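Albumin-1 (Psophocarpus tetragonolobus, PDB 1WBA) serves as a 2S storage protein of winged bean seeds and belongs to the Kunitz-type protease inhibitor family. Local coordinates at residues G36-E41 with G108-Q113. Residues are numbered along the deposited sequence; the frame is centred on the assembly and turned at random.
Sequences GNENPE and GRYPNQ
Tyr110 reaches across to Glu38 with its phenol, and a single hydrogen bond from Tyr110 OH to Glu38 OE2, 2.6 Å long, joins two surface loops whose backbones stay far apart: the nearest CA atoms, of Glu38 and Arg109, are 11.2 Å from each other. The gap is spanned by two long side chains, which meet at their polar ends. Glu38 runs extended beyond CG (chi2 172°), which brings OE2 within bonding distance of the phenol, while the rigid ring of Tyr110 holds its hydroxyl at a fixed distance from CB. OE2 lies at the edge of the ring, in its plane, and the carboxylate is turned 29° from that plane. The lone pair used is the anti one, directed away from OE1, and OE1 is engaged elsewhere, by Ser45 OG and the backbone N of Thr35. OE2 also forms a salt bridge with Lys105, whose positive charge probably helps keep the carboxylate ionised. Each loop has its own local brace: Asn39 OD1 accepts from Glu41 N in an Asx turn, and Gln113 OE1 takes Gly108 N on a lone pair, 2.7 Å away. In this beta-trefoil protein the contact ties the loop between strands 30-33 and 45-48 to that between strands 103-106 and 113-114, with Tyr110 set edge-to-face against Phe97 and touching Val95 of strand 92-97.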
loop_
_atom_site.group_PDB
_atom_site.type_symbol
_atom_site.label_atom_id
_atom_site.label_comp_id
_atom_site.label_asym_id
_atom_site.label_seq_id
_atom_site.Cartn_x
_atom_site.Cartn_y
_atom_site.Cartn_z
ATOM N N GLY A 36 -9.803 6.234 -14.940
ATOM C CA GLY A 36 -9.548 7.152 -16.030
ATOM C C GLY A 36 -9.664 6.528 -17.404
ATOM O O GLY A 36 -10.690 5.941 -17.729
ATOM N N ASN A 37 -8.579 6.603 -18.170
ATOM C CA ASN A 37 -8.518 6.091 -19.544
ATOM C C ASN A 37 -7.920 4.686 -19.666
ATOM O O ASN A 37 -7.695 4.188 -20.773
ATOM C CB ASN A 37 -7.717 7.074 -20.403
ATOM C CG ASN A 37 -8.233 8.493 -20.283
ATOM O OD1 ASN A 37 -9.363 8.779 -20.675
ATOM N ND2 ASN A 37 -7.433 9.381 -19.688
ATOM N N GLU A 38 -7.670 4.048 -18.526
ATOM C CA GLU A 38 -7.104 2.700 -18.515
ATOM C C GLU A 38 -8.091 1.666 -19.066
ATOM O O GLU A 38 -9.302 1.848 -19.006
ATOM C CB GLU A 38 -6.658 2.315 -17.094
ATOM C CG GLU A 38 -5.434 3.086 -16.621
ATOM C CD GLU A 38 -5.084 2.861 -15.164
ATOM O OE1 GLU A 38 -5.837 2.184 -14.435
ATOM O OE2 GLU A 38 -4.038 3.382 -14.734
ATOM N N ASN A 39 -7.550 0.568 -19.573
ATOM C CA ASN A 39 -8.351 -0.515 -20.136
ATOM C C ASN A 39 -8.787 -1.429 -18.998
ATOM O O ASN A 39 -7.953 -1.884 -18.214
ATOM C CB ASN A 39 -7.486 -1.288 -21.140
ATOM C CG ASN A 39 -8.188 -2.501 -21.741
ATOM O OD1 ASN A 39 -9.292 -2.880 -21.356
ATOM N ND2 ASN A 39 -7.511 -3.138 -22.686
ATOM N N PRO A 40 -10.101 -1.691 -18.875
ATOM C CA PRO A 40 -10.613 -2.563 -17.807
ATOM C C PRO A 40 -10.080 -3.987 -17.854
ATOM O O PRO A 40 -10.119 -4.694 -16.850
ATOM C CB PRO A 40 -12.134 -2.494 -17.985
ATOM C CG PRO A 40 -12.325 -1.983 -19.401
ATOM C CD PRO A 40 -11.207 -1.005 -19.564
ATOM N N GLU A 41 -9.601 -4.426 -19.012
ATOM C CA GLU A 41 -9.023 -5.762 -19.112
ATOM C C GLU A 41 -7.559 -5.755 -18.657
ATOM O O GLU A 41 -6.980 -6.808 -18.405
ATOM C CB GLU A 41 -9.102 -6.280 -20.544
ATOM C CG GLU A 41 -10.516 -6.379 -21.050
ATOM C CD GLU A 41 -10.612 -7.003 -22.434
ATOM O OE1 GLU A 41 -9.566 -7.432 -22.989
ATOM O OE2 GLU A 41 -11.748 -7.073 -22.956
ATOM N N GLY A 108 6.063 -0.751 -13.386
ATOM C CA GLY A 108 6.541 -1.157 -14.694
ATOM C C GLY A 108 5.664 -0.882 -15.881
ATOM O O GLY A 108 5.934 -1.393 -16.958
ATOM N N ARG A 109 4.635 -0.073 -15.695
ATOM C CA ARG A 109 3.711 0.244 -16.779
ATOM C C ARG A 109 3.831 1.716 -17.173
ATOM O O ARG A 109 3.923 2.036 -18.351
ATOM C CB ARG A 109 2.269 -0.083 -16.371
ATOM C CG ARG A 109 2.098 -1.375 -15.572
ATOM C CD ARG A 109 2.450 -2.612 -16.379
ATOM N NE ARG A 109 1.544 -3.726 -16.087
ATOM C CZ ARG A 109 1.635 -4.548 -15.039
ATOM N NH1 ARG A 109 2.606 -4.410 -14.139
ATOM N NH2 ARG A 109 0.737 -5.518 -14.891
ATOM N N TYR A 110 3.834 2.610 -16.193
ATOM C CA TYR A 110 3.973 4.042 -16.448
ATOM C C TYR A 110 5.422 4.430 -16.321
ATOM O O TYR A 110 6.127 3.936 -15.438
ATOM C CB TYR A 110 3.159 4.852 -15.452
ATOM C CG TYR A 110 1.686 4.731 -15.704
ATOM C CD1 TYR A 110 1.094 5.428 -16.751
ATOM C CD2 TYR A 110 0.884 3.924 -14.903
ATOM C CE1 TYR A 110 -0.247 5.326 -17.000
ATOM C CE2 TYR A 110 -0.473 3.810 -15.140
ATOM C CZ TYR A 110 -1.027 4.517 -16.189
ATOM O OH TYR A 110 -2.362 4.421 -16.448
ATOM N N PRO A 111 5.890 5.343 -17.182
ATOM C CA PRO A 111 7.294 5.739 -17.090
ATOM C C PRO A 111 7.609 6.690 -15.931
ATOM O O PRO A 111 8.721 6.668 -15.400
ATOM C CB PRO A 111 7.548 6.383 -18.456
ATOM C CG PRO A 111 6.213 7.027 -18.779
ATOM C CD PRO A 111 5.231 5.962 -18.352
ATOM N N ASN A 112 6.630 7.490 -15.525
ATOM C CA ASN A 112 6.820 8.483 -14.455
ATOM C C ASN A 112 6.688 8.001 -12.998
ATOM O O ASN A 112 5.962 8.594 -12.193
ATOM C CB ASN A 112 5.954 9.747 -14.706
ATOM C CG ASN A 112 4.530 9.432 -15.228
ATOM O OD1 ASN A 112 4.264 8.343 -15.765
ATOM N ND2 ASN A 112 3.626 10.402 -15.096
ATOM N N GLN A 113 7.423 6.942 -12.660
ATOM C CA GLN A 113 7.409 6.385 -11.307
ATOM C C GLN A 113 8.374 7.139 -10.410
ATOM O O GLN A 113 9.445 7.573 -10.850
ATOM C CB GLN A 113 7.781 4.903 -11.323
ATOM C CG GLN A 113 6.678 4.004 -11.818
ATOM C CD GLN A 113 7.092 2.547 -11.948
ATOM O OE1 GLN A 113 6.491 1.804 -12.705
ATOM N NE2 GLN A 113 8.100 2.129 -11.189
#